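Local coordinates for porin (Rhodobacter blasticus, PDB 3PRN), which forms trimeric outer-membrane channels through which small hydrophilic solutes, up to about 0.6 kDa, diffuse passively, at residues F89-T95 against I193-A199; Y96-M100 against V237-V241; M100-S106 against K266-Q272; D109-S113 against Y213-S218; A205-N211 against V224-Y230. The protein carries 1 engineered substitution. All blocks are in the same frame, centred on the assembly; numbering follows the deposited sequence. Where two conformers were deposited one is given.

From the N terminus, the long loop between strands 78-83 and 131-138 opens four of the contacts in turn: interaction 1 at 89-95, interaction 2 at 96-100, interaction 3 at 100-106 and interaction 4 at 109-113. Each closes back on the barrel wall, on strands 193-200, 235-244 and 265-273 and on the end of strand 206-214 with its following turn. Interaction 1 crosses interactions 2, 3 and 4, and interaction 2 crosses interaction 3, with Met100 common to both. Interaction 4 is nested inside interactions 2 and 3. Interaction 5, the wall hairpin 205-211 with 224-230, follows interaction 1 in series, crosses interaction 4 and nests inside interactions 2 and 3.

Interaction 1 (F89-T95 against I193-A199); sequences FDSVALT and IAFVGAA
Ala93 O meets the edge of the Phe195 ring, 3.6 Å from Phe195 CE2 and near the ring plane, and takes a weak hydrogen bond from Thr95 N. The remainder of the contact is apolar. Phe195, with CG anti to its backbone N (chi1 156°), rises from the strand into the loop and presents one face to Thr95 CB, a CH-pi contact 3.9 Å from the ring centroid. Phe89 supplies a second ring, and Ile193 CD1 stands almost squarely over its centre, 3.6 Å from the centroid and 7° off the normal. Farther along, Leu94 CD2 rests 4.0 Å from Ala199 CB. Cutting Phe195 back to an alanine would probably open a gap beneath the loop and leave Thr95 CB, Val92 CG2 and Leu94 CB without the ring they pack on. Around this core, Phe89 also touches Ala180 and Thr182 of strand 175-183, Val92 reaches Ala167 of strand 163-171, and Thr95 OG1 hydrogen-bonds to Tyr213 OH of strand 206-214.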
# COMPACT_ATOMS: atom_id res chain seq x y z
N PHE A 89 -17.26 -1.81 22.92
CA PHE A 89 -17.29 -3.22 23.35
C PHE A 89 -15.97 -3.92 23.02
O PHE A 89 -15.58 -4.89 23.69
CB PHE A 89 -18.46 -3.91 22.63
CG PHE A 89 -18.93 -5.19 23.27
CD1 PHE A 89 -19.79 -5.13 24.40
CD2 PHE A 89 -18.56 -6.42 22.77
CE1 PHE A 89 -20.24 -6.32 24.99
CE2 PHE A 89 -18.99 -7.62 23.37
CZ PHE A 89 -19.83 -7.55 24.48
N ASP A 90 -15.29 -3.43 21.98
CA ASP A 90 -14.03 -4.04 21.57
C ASP A 90 -12.87 -3.43 22.33
O ASP A 90 -11.82 -4.08 22.36
CB ASP A 90 -13.85 -3.88 20.05
CG ASP A 90 -12.68 -4.70 19.45
OD1 ASP A 90 -12.66 -5.92 19.57
OD2 ASP A 90 -11.77 -4.11 18.83
N SER A 91 -13.01 -2.24 22.93
CA SER A 91 -11.84 -1.66 23.57
C SER A 91 -11.73 -1.80 25.08
O SER A 91 -10.64 -1.60 25.59
CB SER A 91 -11.86 -0.13 23.27
OG SER A 91 -11.82 0.04 21.85
N VAL A 92 -12.79 -2.13 25.80
CA VAL A 92 -12.74 -2.27 27.23
C VAL A 92 -11.70 -3.32 27.65
O VAL A 92 -11.40 -4.25 26.90
CB VAL A 92 -13.97 -2.91 27.94
CG1 VAL A 92 -14.86 -1.88 28.64
CG2 VAL A 92 -14.89 -3.65 26.97
N ALA A 93 -11.20 -3.17 28.86
CA ALA A 93 -10.25 -4.13 29.43
C ALA A 93 -11.01 -5.44 29.82
O ALA A 93 -12.24 -5.46 29.89
CB ALA A 93 -9.59 -3.54 30.68
N LEU A 94 -10.20 -6.49 29.99
CA LEU A 94 -10.57 -7.77 30.49
C LEU A 94 -11.30 -8.69 29.52
O LEU A 94 -11.12 -9.92 29.63
CB LEU A 94 -11.43 -7.62 31.79
CG LEU A 94 -10.78 -6.82 32.95
CD1 LEU A 94 -11.74 -6.79 34.15
CD2 LEU A 94 -9.42 -7.40 33.33
N THR A 95 -12.07 -8.14 28.62
CA THR A 95 -12.97 -8.96 27.78
C THR A 95 -12.22 -9.94 26.91
O THR A 95 -12.80 -10.98 26.52
CB THR A 95 -13.93 -8.01 27.05
OG1 THR A 95 -15.04 -8.70 26.43
CG2 THR A 95 -13.19 -7.30 25.88
N ILE A 193 -26.16 -6.17 23.56
CA ILE A 193 -25.21 -7.07 24.20
C ILE A 193 -24.59 -6.43 25.41
O ILE A 193 -24.60 -5.21 25.55
CB ILE A 193 -24.16 -7.56 23.17
CG1 ILE A 193 -23.32 -6.37 22.62
CG2 ILE A 193 -24.88 -8.32 22.06
CD1 ILE A 193 -22.22 -6.86 21.67
N ALA A 194 -24.06 -7.23 26.33
CA ALA A 194 -23.50 -6.62 27.54
C ALA A 194 -22.40 -7.51 28.10
O ALA A 194 -22.41 -8.70 27.87
CB ALA A 194 -24.54 -6.40 28.64
N PHE A 195 -21.51 -6.92 28.84
CA PHE A 195 -20.39 -7.59 29.43
C PHE A 195 -20.13 -7.04 30.83
O PHE A 195 -20.19 -5.83 31.08
CB PHE A 195 -19.14 -7.31 28.57
CG PHE A 195 -17.82 -7.44 29.27
CD1 PHE A 195 -17.42 -8.67 29.80
CD2 PHE A 195 -16.91 -6.38 29.30
CE1 PHE A 195 -16.18 -8.83 30.38
CE2 PHE A 195 -15.68 -6.52 29.92
CZ PHE A 195 -15.28 -7.74 30.42
N VAL A 196 -19.77 -7.94 31.73
CA VAL A 196 -19.32 -7.48 33.05
C VAL A 196 -18.18 -8.44 33.41
O VAL A 196 -18.35 -9.65 33.18
CB VAL A 196 -20.41 -7.63 34.13
CG1 VAL A 196 -19.79 -7.23 35.45
CG2 VAL A 196 -21.60 -6.71 33.83
N GLY A 197 -17.06 -7.91 33.84
CA GLY A 197 -15.97 -8.80 34.19
C GLY A 197 -15.21 -8.29 35.39
O GLY A 197 -15.20 -7.11 35.73
N ALA A 198 -14.44 -9.18 35.98
CA ALA A 198 -13.58 -8.79 37.09
C ALA A 198 -12.41 -9.75 37.12
O ALA A 198 -12.50 -10.88 36.60
CB ALA A 198 -14.42 -8.90 38.36
N ALA A 199 -11.29 -9.30 37.65
CA ALA A 199 -10.06 -10.04 37.74
C ALA A 199 -9.32 -9.66 39.05
O ALA A 199 -9.37 -8.53 39.54
CB ALA A 199 -9.13 -9.74 36.56

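Interaction 2 (Y96-M100 against V237-V241); sequences YDSEM and VRAYV
Met100, Arg238 and Tyr240 carry this contact, in which a stretch of the inward-folded loop lies against strand 235-244. Met100 bends at chi3 (71°), which turns its methyl back toward the strand: CE comes to rest 3.5 Å from Arg238 O and, at the edge of the Tyr240 ring, 3.6 Å from Tyr240 CD2. The sulfur follows the same approach, SD being 5.2 Å from the ring centroid and 75° off its normal, an edge-on Met-aromatic contact. Beside it, Ser98 CB meets Tyr240 CB at 3.9 Å. Ser98 belongs to a type I turn, Tyr96 to Glu99, closed by a hydrogen bond from Glu99 N to Tyr96 O. Arg238 runs extended from CG to NE, so that its CD passes 3.6 Å from Glu99 O while the guanidinium reaches water. One water, in the guanidinium plane, accepts from Arg238 NH1 at 3.0 Å and lies 2.9 Å from Asp97 O. Arg238 NE forms a salt bridge with Asp258, and Tyr240 OH hydrogen-bonds to Gln272. The chemistry is divided: apolar contact at thioether and ring, with a water between Ser98 O and Ala239 O close by, and hydration at the arginine, whose charge is probably stabilised chiefly by Asp258.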
# COMPACT_ATOMS: atom_id res chain seq x y z
N TYR A 96 -10.95 -9.73 26.54
CA TYR A 96 -10.23 -10.70 25.72
C TYR A 96 -9.13 -11.40 26.48
O TYR A 96 -8.32 -12.14 25.88
CB TYR A 96 -9.58 -9.97 24.50
CG TYR A 96 -10.63 -9.41 23.54
CD1 TYR A 96 -11.56 -10.27 22.97
CD2 TYR A 96 -10.66 -8.07 23.21
CE1 TYR A 96 -12.53 -9.83 22.07
CE2 TYR A 96 -11.65 -7.57 22.38
CZ TYR A 96 -12.54 -8.47 21.78
OH TYR A 96 -13.49 -7.99 20.96
N ASP A 97 -9.04 -11.26 27.80
CA ASP A 97 -7.92 -11.83 28.57
C ASP A 97 -7.90 -13.29 28.74
O ASP A 97 -6.86 -13.79 29.25
CB ASP A 97 -7.81 -11.15 29.94
CG ASP A 97 -7.31 -9.73 29.85
OD1 ASP A 97 -7.00 -9.21 28.78
OD2 ASP A 97 -7.22 -9.04 30.87
N SER A 98 -8.86 -14.06 28.18
CA SER A 98 -8.69 -15.51 28.22
C SER A 98 -7.97 -16.02 26.97
O SER A 98 -7.57 -17.20 26.91
CB SER A 98 -10.05 -16.22 28.39
OG SER A 98 -10.80 -16.20 27.19
N GLU A 99 -7.71 -15.14 25.98
CA GLU A 99 -7.03 -15.57 24.74
C GLU A 99 -5.67 -16.19 24.99
O GLU A 99 -4.96 -15.88 25.94
CB GLU A 99 -6.96 -14.41 23.73
CG GLU A 99 -8.36 -14.09 23.17
CD GLU A 99 -8.37 -12.82 22.32
OE1 GLU A 99 -7.35 -12.08 22.34
OE2 GLU A 99 -9.39 -12.57 21.61
N MET A 100 -5.26 -17.10 24.11
CA MET A 100 -4.01 -17.81 24.20
C MET A 100 -3.54 -18.34 22.83
O MET A 100 -4.31 -18.24 21.86
CB MET A 100 -4.19 -19.03 25.14
CG MET A 100 -5.49 -19.79 24.81
SD MET A 100 -5.52 -21.41 25.66
CE MET A 100 -5.76 -20.89 27.34
N VAL A 237 1.72 -19.52 31.81
CA VAL A 237 0.79 -20.65 31.53
C VAL A 237 -0.60 -20.08 31.61
O VAL A 237 -0.89 -19.27 32.48
CB VAL A 237 1.13 -21.84 32.42
CG1 VAL A 237 0.68 -21.66 33.84
CG2 VAL A 237 0.56 -23.11 31.78
N ARG A 238 -1.50 -20.43 30.67
CA ARG A 238 -2.86 -19.90 30.65
C ARG A 238 -3.91 -21.00 30.55
O ARG A 238 -3.66 -22.03 29.93
CB ARG A 238 -3.03 -19.08 29.31
CG ARG A 238 -2.10 -17.88 29.26
CD ARG A 238 -2.26 -17.12 27.93
NE ARG A 238 -1.31 -16.03 27.85
CZ ARG A 238 -1.44 -14.86 28.46
NH1 ARG A 238 -2.50 -14.59 29.20
NH2 ARG A 238 -0.51 -13.92 28.33
N ALA A 239 -5.10 -20.74 31.09
CA ALA A 239 -6.19 -21.70 31.00
C ALA A 239 -7.52 -20.98 31.03
O ALA A 239 -7.61 -19.88 31.55
CB ALA A 239 -6.14 -22.69 32.18
N TYR A 240 -8.60 -21.59 30.57
CA TYR A 240 -9.93 -21.05 30.68
C TYR A 240 -10.97 -22.17 30.54
O TYR A 240 -10.64 -23.21 29.96
CB TYR A 240 -10.30 -19.96 29.63
CG TYR A 240 -10.38 -20.47 28.21
CD1 TYR A 240 -11.62 -20.94 27.74
CD2 TYR A 240 -9.31 -20.44 27.34
CE1 TYR A 240 -11.76 -21.40 26.44
CE2 TYR A 240 -9.46 -20.91 26.01
CZ TYR A 240 -10.67 -21.38 25.57
OH TYR A 240 -10.89 -21.87 24.29
N VAL A 241 -12.18 -21.90 31.02
CA VAL A 241 -13.29 -22.80 30.83
C VAL A 241 -14.43 -21.83 30.46
O VAL A 241 -14.41 -20.73 31.04
CB VAL A 241 -13.69 -23.55 32.12
CG1 VAL A 241 -14.78 -24.55 31.84
CG2 VAL A 241 -12.46 -24.21 32.74
O HOH W 1 -5.05 -15.79 30.28
O HOH W 2 -4.21 -12.10 29.65
O HOH W 3 -6.68 -17.91 29.54

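Interaction 3 (M100-S106 against K266-Q272); sequences MGYEWSS and KVSGSVQ. Engineered in segment 100-106: Trp104 (natural residue Ala). With C8E ((hydroxyethyloxy)tri(ethyloxy)octane), chain D.
The inward-folded loop that narrows the eyelet of porins makes a type I turn here, Gly101 to Trp104, flanked by reciprocal backbone bonds between Met100 and Ser105, and rests on strand 265-273. Gly101 and Tyr102 lie against the strand: Ser268 CB is 3.4 Å from Tyr102 N. Gly101 has positive phi (83°), and a CB on it would clash with Ser270 OG. Met100 adds its sulfur, SD lying 3.6 Å from Ser270 CB. At the other end, the engineered Trp104 (alanine in nature) brings CZ2 to 3.5 Å from Lys266 CE, while Gly101 O lies over its ring. Gln272 NE2 bonds Ser270 OG at 3.0 Å, nearly straight (168°) and in the amide plane, and Ser105 OG at 3.2 Å, tilted from that plane; its bond to Ser105 O is weak. Tyr102 OH hydrogen-bonds to the backbone oxygen of Ser28, a magnesium-site residue. With NE2 donating to serine oxygens and OE1 paired with Tyr240 OH, the Gln272 amide is held in one orientation, since a flip would probably forfeit the bonds from NE2.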
# COMPACT_ATOMS: atom_id res chain seq x y z
N MET A 100 -5.26 -17.10 24.11
CA MET A 100 -4.01 -17.81 24.20
C MET A 100 -3.54 -18.34 22.83
O MET A 100 -4.31 -18.24 21.86
CB MET A 100 -4.19 -19.03 25.14
CG MET A 100 -5.49 -19.79 24.81
SD MET A 100 -5.52 -21.41 25.66
CE MET A 100 -5.76 -20.89 27.34
N GLY A 101 -2.33 -18.85 22.80
CA GLY A 101 -1.76 -19.37 21.55
C GLY A 101 -1.18 -18.18 20.73
O GLY A 101 -1.44 -17.00 21.04
N TYR A 102 -0.45 -18.51 19.66
CA TYR A 102 0.17 -17.43 18.89
C TYR A 102 -0.83 -16.63 18.07
O TYR A 102 -0.47 -15.54 17.59
CB TYR A 102 1.30 -17.99 18.02
CG TYR A 102 1.00 -18.50 16.65
CD1 TYR A 102 0.44 -19.74 16.46
CD2 TYR A 102 1.26 -17.70 15.50
CE1 TYR A 102 0.20 -20.24 15.19
CE2 TYR A 102 0.98 -18.18 14.22
CZ TYR A 102 0.49 -19.46 14.08
OH TYR A 102 0.21 -19.98 12.89
N GLU A 103 -2.10 -17.05 18.01
CA GLU A 103 -3.07 -16.23 17.29
C GLU A 103 -4.04 -15.56 18.24
O GLU A 103 -5.04 -15.03 17.73
CB GLU A 103 -3.82 -17.06 16.25
CG GLU A 103 -2.84 -17.67 15.25
CD GLU A 103 -3.54 -18.73 14.41
OE1 GLU A 103 -4.01 -19.76 14.99
OE2 GLU A 103 -3.61 -18.51 13.20
N TRP A 104 -3.81 -15.53 19.55
CA TRP A 104 -4.66 -14.91 20.54
C TRP A 104 -6.13 -15.27 20.31
O TRP A 104 -6.97 -14.42 20.04
CB TRP A 104 -4.60 -13.31 20.60
CG TRP A 104 -3.11 -13.23 20.85
CD1 TRP A 104 -2.16 -12.84 20.00
CD2 TRP A 104 -2.51 -13.68 22.06
NE1 TRP A 104 -0.90 -13.10 20.66
CE2 TRP A 104 -1.14 -13.60 21.86
CE3 TRP A 104 -3.00 -14.14 23.29
CZ2 TRP A 104 -0.20 -14.02 22.83
CZ3 TRP A 104 -2.05 -14.54 24.26
CH2 TRP A 104 -0.72 -14.48 24.04
N SER A 105 -6.43 -16.55 20.42
CA SER A 105 -7.82 -17.02 20.23
C SER A 105 -8.33 -17.72 21.52
O SER A 105 -7.58 -18.20 22.38
CB SER A 105 -7.90 -18.01 19.07
OG SER A 105 -7.16 -19.18 19.39
N SER A 106 -9.67 -17.72 21.64
CA SER A 106 -10.33 -18.33 22.78
C SER A 106 -11.83 -18.47 22.46
O SER A 106 -12.48 -17.49 22.08
CB SER A 106 -10.20 -17.45 24.05
OG SER A 106 -10.98 -17.96 25.12
N LYS A 266 7.81 -13.44 21.01
CA LYS A 266 7.10 -14.34 21.95
C LYS A 266 6.71 -15.63 21.28
O LYS A 266 6.18 -15.59 20.15
CB LYS A 266 5.93 -13.53 22.50
CG LYS A 266 4.86 -14.35 23.14
CD LYS A 266 4.18 -13.58 24.25
CE LYS A 266 2.98 -12.82 23.72
NZ LYS A 266 2.75 -11.65 24.67
N VAL A 267 7.01 -16.80 21.89
CA VAL A 267 6.61 -18.09 21.28
C VAL A 267 5.37 -18.58 22.03
O VAL A 267 5.36 -18.46 23.28
CB VAL A 267 7.70 -19.13 21.45
CG1 VAL A 267 7.38 -20.46 20.76
CG2 VAL A 267 8.97 -18.55 20.80
N SER A 268 4.28 -18.92 21.37
CA SER A 268 3.07 -19.29 22.11
C SER A 268 2.42 -20.50 21.44
O SER A 268 2.61 -20.75 20.24
CB SER A 268 1.95 -18.25 22.08
OG SER A 268 2.45 -16.99 22.50
N GLY A 269 1.66 -21.23 22.22
CA GLY A 269 0.95 -22.41 21.72
C GLY A 269 -0.29 -22.68 22.59
O GLY A 269 -0.35 -22.17 23.70
N SER A 270 -1.28 -23.43 22.04
CA SER A 270 -2.44 -23.69 22.87
C SER A 270 -3.11 -24.94 22.31
O SER A 270 -2.79 -25.32 21.20
CB SER A 270 -3.43 -22.55 22.92
OG SER A 270 -4.08 -22.41 21.66
N VAL A 271 -3.95 -25.55 23.11
CA VAL A 271 -4.78 -26.70 22.70
C VAL A 271 -6.16 -26.30 23.24
O VAL A 271 -6.28 -25.92 24.41
CB VAL A 271 -4.18 -28.01 23.16
CG1 VAL A 271 -4.34 -28.17 24.66
CG2 VAL A 271 -4.76 -29.21 22.41
N GLN A 272 -7.19 -26.26 22.42
CA GLN A 272 -8.49 -25.80 22.86
C GLN A 272 -9.62 -26.67 22.35
O GLN A 272 -9.51 -27.33 21.32
CB GLN A 272 -8.71 -24.34 22.36
CG GLN A 272 -7.66 -23.37 22.89
CD GLN A 272 -7.88 -21.95 22.40
OE1 GLN A 272 -8.97 -21.38 22.53
NE2 GLN A 272 -6.87 -21.35 21.78
C1 C8E D . 1.35 -31.08 14.10
C2 C8E D . 0.04 -30.52 14.53
C3 C8E D . 0.07 -30.07 15.91
C4 C8E D . 0.55 -28.67 15.87
C5 C8E D . 0.01 -28.12 17.14
C6 C8E D . 1.12 -27.77 18.00
C7 C8E D . 0.50 -27.88 19.32
C8 C8E D . 1.59 -27.67 20.32
O9 C8E D . 1.30 -27.00 21.55
C10 C8E D . 0.60 -27.75 22.54
C11 C8E D . 0.00 -26.76 23.50
O12 C8E D . 1.01 -26.28 24.44
C13 C8E D . 0.53 -26.22 25.80
C14 C8E D . 1.13 -26.97 27.04
O15 C8E D . 0.48 -27.01 28.36
C16 C8E D . 1.27 -26.30 29.34
C17 C8E D . 2.36 -27.13 30.02
O18 C8E D . 3.02 -26.90 31.28
C19 C8E D . 3.67 -25.62 31.51
C20 C8E D . 5.20 -25.32 31.25
O21 C8E D . 5.53 -25.32 29.84

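Interaction 4 (D109-S113 against Y213-S218); sequences DAQSS and YDNGLS
Tyr213 meets the loop first, with Ala110 CB over one face of its ring, 3.7 Å from the centroid and 16° off the normal, displaced toward the rim. The ring lies here because CG is placed beside the backbone N (chi1 -62°), and its OH is hydrogen-bonded to Thr95 of the same loop. A serine in place of Tyr213 would probably uncover Ala110 CB and leave Thr95 OG1 without its hydroxyl partner. Next, Asp214 OD1 accepts from Gly216 N at 2.8 Å, an Asx turn, while Asp214 O helps hold a bridging water. That water accepts a hydrogen bond from Ser112 OG at 2.6 Å and donates one to Asn215 OD1 at 2.7 Å, joining the segments. A second water, 2.9 Å from Asn215 O, accepts from Ser113 N. The Asn215 amide is steadied by ND2 bonds to Gly221 O and Gln223 OE1. Last in order, Ser218 OG donates to Gln111 O at 2.7 Å, almost in line with the carbonyl bond (174°). Asn215 to Ser218 form a type II' turn, whose second position is Gly216 with positive phi. The whole is an inward-folded porin loop fastened to the connection between two neighbouring barrel strands, 206-214 and 223-232.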
# COMPACT_ATOMS: atom_id res chain seq x y z
N ASP A 109 -14.05 -16.01 24.45
CA ASP A 109 -14.34 -14.63 24.06
C ASP A 109 -15.86 -14.56 23.79
O ASP A 109 -16.49 -15.60 23.51
CB ASP A 109 -13.63 -14.36 22.73
CG ASP A 109 -12.16 -13.98 22.88
OD1 ASP A 109 -11.63 -13.77 24.01
OD2 ASP A 109 -11.50 -13.86 21.81
N ALA A 110 -16.47 -13.42 23.86
CA ALA A 110 -17.89 -13.22 23.65
C ALA A 110 -18.35 -13.83 22.32
O ALA A 110 -17.72 -13.62 21.27
CB ALA A 110 -18.18 -11.73 23.63
N GLN A 111 -19.49 -14.52 22.34
CA GLN A 111 -20.02 -15.10 21.10
C GLN A 111 -21.17 -14.24 20.57
O GLN A 111 -22.30 -14.71 20.40
CB GLN A 111 -20.57 -16.51 21.38
CG GLN A 111 -19.54 -17.43 22.02
CD GLN A 111 -18.46 -17.81 21.03
OE1 GLN A 111 -18.77 -18.39 19.99
NE2 GLN A 111 -17.20 -17.52 21.28
N SER A 112 -20.89 -12.97 20.32
CA SER A 112 -21.90 -12.05 19.78
C SER A 112 -21.30 -11.33 18.57
O SER A 112 -20.11 -11.52 18.26
CB SER A 112 -22.34 -11.05 20.84
OG SER A 112 -21.21 -10.48 21.48
N SER A 113 -22.10 -10.62 17.83
CA SER A 113 -21.71 -9.85 16.66
C SER A 113 -21.74 -8.38 17.05
O SER A 113 -22.72 -7.88 17.60
CB SER A 113 -22.80 -9.93 15.57
OG SER A 113 -22.73 -11.18 14.91
N TYR A 213 -21.26 -12.58 29.79
CA TYR A 213 -21.84 -11.82 28.70
C TYR A 213 -23.33 -12.13 28.50
O TYR A 213 -23.76 -13.31 28.63
CB TYR A 213 -21.21 -12.29 27.33
CG TYR A 213 -19.71 -12.01 27.33
CD1 TYR A 213 -19.25 -10.72 26.98
CD2 TYR A 213 -18.83 -12.97 27.68
CE1 TYR A 213 -17.87 -10.47 27.02
CE2 TYR A 213 -17.47 -12.72 27.71
CZ TYR A 213 -16.99 -11.45 27.39
OH TYR A 213 -15.65 -11.26 27.43
N ASP A 214 -24.01 -11.15 27.97
CA ASP A 214 -25.31 -11.29 27.36
C ASP A 214 -25.02 -11.09 25.85
O ASP A 214 -24.57 -10.00 25.49
CB ASP A 214 -26.26 -10.21 27.83
CG ASP A 214 -27.61 -10.31 27.14
OD1 ASP A 214 -27.75 -10.70 25.96
OD2 ASP A 214 -28.59 -9.95 27.84
N ASN A 215 -25.18 -12.13 25.07
CA ASN A 215 -24.84 -12.21 23.69
C ASN A 215 -25.94 -11.78 22.76
O ASN A 215 -25.88 -12.02 21.57
CB ASN A 215 -24.25 -13.57 23.28
CG ASN A 215 -22.89 -13.77 23.91
OD1 ASN A 215 -21.96 -12.95 23.75
ND2 ASN A 215 -22.64 -14.90 24.59
N GLY A 216 -26.93 -11.05 23.29
CA GLY A 216 -27.99 -10.50 22.46
C GLY A 216 -28.73 -11.53 21.62
O GLY A 216 -29.24 -12.50 22.19
N LEU A 217 -28.84 -11.36 20.31
CA LEU A 217 -29.59 -12.29 19.48
C LEU A 217 -28.77 -13.52 19.10
O LEU A 217 -29.27 -14.39 18.38
CB LEU A 217 -30.15 -11.61 18.21
CG LEU A 217 -31.16 -10.48 18.41
CD1 LEU A 217 -31.62 -9.84 17.09
CD2 LEU A 217 -32.41 -10.94 19.16
N SER A 218 -27.50 -13.64 19.51
CA SER A 218 -26.74 -14.82 19.14
C SER A 218 -27.40 -16.12 19.62
O SER A 218 -27.96 -16.15 20.74
CB SER A 218 -25.36 -14.70 19.81
OG SER A 218 -24.69 -15.94 19.83
O HOH W 4 -21.89 -10.22 23.95
O HOH W 5 -24.83 -10.96 19.05

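Interaction 5 (A205-N211 against V224-Y230); sequences AGTVGLN and VTLYGNY
Leu210 CD1 packs 4.2 Å from Leu226 CB on the surface of the barrel wall, the apolar centre of a face shared with Val208 and Val224. The two segments are neighbouring strands of an antiparallel beta hairpin, with directions 169° apart. At one end of this face, Ala205 CB lies over the Tyr230 ring, 4.3 Å from its centroid, in a CH-pi contact. Between the strands, three hydrogen-bonded pairs, Thr207 with Asn229, Gly209 with Tyr227 and Asn211 with Thr225, give six backbone bonds; Gly209 N to Tyr227 O measures 2.8 Å. The face carrying Asn211, Thr225 and Tyr227 meets the loop inside the barrel: Asn211 ND2 bonds Leu94 O and Thr225 OG1 bonds Gly108 O. Tyr227 CG sits between its backbone N and carbonyl carbon (chi1 68°), which leans the ring across to Gly209, whose CA is 4.0 Å from the centroid; a CB there would collide with Tyr227 OH. That hydroxyl donates to a water at 2.6 Å, near the ring plane, and the water in turn donates to Asn211 OD1 at 2.8 Å.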
# COMPACT_ATOMS: atom_id res chain seq x y z
N ALA A 205 2.53 -12.64 40.18
CA ALA A 205 2.68 -13.67 39.14
C ALA A 205 1.41 -14.28 38.56
O ALA A 205 1.43 -14.79 37.44
CB ALA A 205 3.46 -14.86 39.71
N GLY A 206 0.31 -14.30 39.31
CA GLY A 206 -0.90 -14.89 38.79
C GLY A 206 -2.08 -13.96 38.73
O GLY A 206 -2.17 -12.95 39.42
N THR A 207 -3.05 -14.35 37.87
CA THR A 207 -4.30 -13.59 37.80
C THR A 207 -5.45 -14.55 37.54
O THR A 207 -5.28 -15.57 36.86
CB THR A 207 -4.21 -12.35 36.92
OG1 THR A 207 -5.34 -12.21 36.07
CG2 THR A 207 -2.96 -12.25 36.10
N VAL A 208 -6.64 -14.32 38.10
CA VAL A 208 -7.79 -15.16 37.88
C VAL A 208 -8.94 -14.19 37.58
O VAL A 208 -9.01 -13.13 38.22
CB VAL A 208 -8.15 -16.09 39.04
CG1 VAL A 208 -8.46 -15.28 40.30
CG2 VAL A 208 -9.30 -16.99 38.68
N GLY A 209 -9.77 -14.53 36.60
CA GLY A 209 -10.85 -13.63 36.27
C GLY A 209 -12.09 -14.41 35.81
O GLY A 209 -12.11 -15.61 35.55
N LEU A 210 -13.16 -13.66 35.73
CA LEU A 210 -14.47 -14.11 35.37
C LEU A 210 -15.14 -13.05 34.53
O LEU A 210 -15.37 -11.95 35.01
CB LEU A 210 -15.26 -14.32 36.68
CG LEU A 210 -16.65 -14.89 36.57
CD1 LEU A 210 -16.58 -16.36 36.19
CD2 LEU A 210 -17.32 -14.78 37.96
N ASN A 211 -15.54 -13.42 33.32
CA ASN A 211 -16.28 -12.54 32.44
C ASN A 211 -17.66 -13.16 32.18
O ASN A 211 -17.74 -14.39 31.97
CB ASN A 211 -15.56 -12.45 31.07
CG ASN A 211 -14.24 -11.72 31.18
OD1 ASN A 211 -14.03 -10.88 32.08
ND2 ASN A 211 -13.29 -12.01 30.28
N VAL A 224 -20.47 -17.50 30.33
CA VAL A 224 -19.57 -17.17 31.43
C VAL A 224 -18.22 -17.80 31.10
O VAL A 224 -18.16 -18.92 30.60
CB VAL A 224 -20.15 -17.87 32.69
CG1 VAL A 224 -19.12 -17.96 33.80
CG2 VAL A 224 -21.39 -17.09 33.14
N THR A 225 -17.16 -17.04 31.34
CA THR A 225 -15.81 -17.53 31.07
C THR A 225 -14.99 -17.28 32.34
O THR A 225 -15.01 -16.16 32.86
CB THR A 225 -15.17 -16.70 29.90
OG1 THR A 225 -15.97 -16.99 28.75
CG2 THR A 225 -13.73 -17.10 29.67
N LEU A 226 -14.35 -18.33 32.76
CA LEU A 226 -13.45 -18.32 33.91
C LEU A 226 -12.05 -18.62 33.38
O LEU A 226 -11.81 -19.61 32.68
CB LEU A 226 -13.92 -19.36 34.95
CG LEU A 226 -12.86 -19.68 36.00
CD1 LEU A 226 -12.78 -18.49 36.95
CD2 LEU A 226 -13.26 -20.97 36.73
N TYR A 227 -11.10 -17.71 33.70
CA TYR A 227 -9.75 -17.95 33.19
C TYR A 227 -8.69 -17.57 34.20
O TYR A 227 -8.95 -16.86 35.18
CB TYR A 227 -9.50 -17.09 31.91
CG TYR A 227 -9.45 -15.60 32.21
CD1 TYR A 227 -10.64 -14.91 32.32
CD2 TYR A 227 -8.28 -14.89 32.43
CE1 TYR A 227 -10.71 -13.55 32.59
CE2 TYR A 227 -8.31 -13.53 32.73
CZ TYR A 227 -9.51 -12.87 32.81
OH TYR A 227 -9.62 -11.52 33.13
N GLY A 228 -7.48 -18.02 33.91
CA GLY A 228 -6.37 -17.68 34.79
C GLY A 228 -5.04 -17.81 34.08
O GLY A 228 -4.93 -18.50 33.05
N ASN A 229 -4.02 -17.16 34.63
CA ASN A 229 -2.70 -17.28 34.02
C ASN A 229 -1.65 -17.12 35.15
O ASN A 229 -1.93 -16.49 36.17
CB ASN A 229 -2.41 -16.31 32.90
CG ASN A 229 -2.81 -14.90 33.29
OD1 ASN A 229 -3.86 -14.43 32.80
ND2 ASN A 229 -2.04 -14.27 34.16
N TYR A 230 -0.52 -17.72 34.90
CA TYR A 230 0.55 -17.68 35.88
C TYR A 230 1.92 -17.62 35.21
O TYR A 230 2.19 -18.43 34.33
CB TYR A 230 0.38 -18.97 36.72
CG TYR A 230 1.12 -18.87 38.03
CD1 TYR A 230 0.53 -18.23 39.12
CD2 TYR A 230 2.39 -19.41 38.16
CE1 TYR A 230 1.20 -18.13 40.33
CE2 TYR A 230 3.07 -19.31 39.37
CZ TYR A 230 2.47 -18.68 40.44
OH TYR A 230 3.14 -18.59 41.65
O HOH W 6 -11.91 -10.63 33.83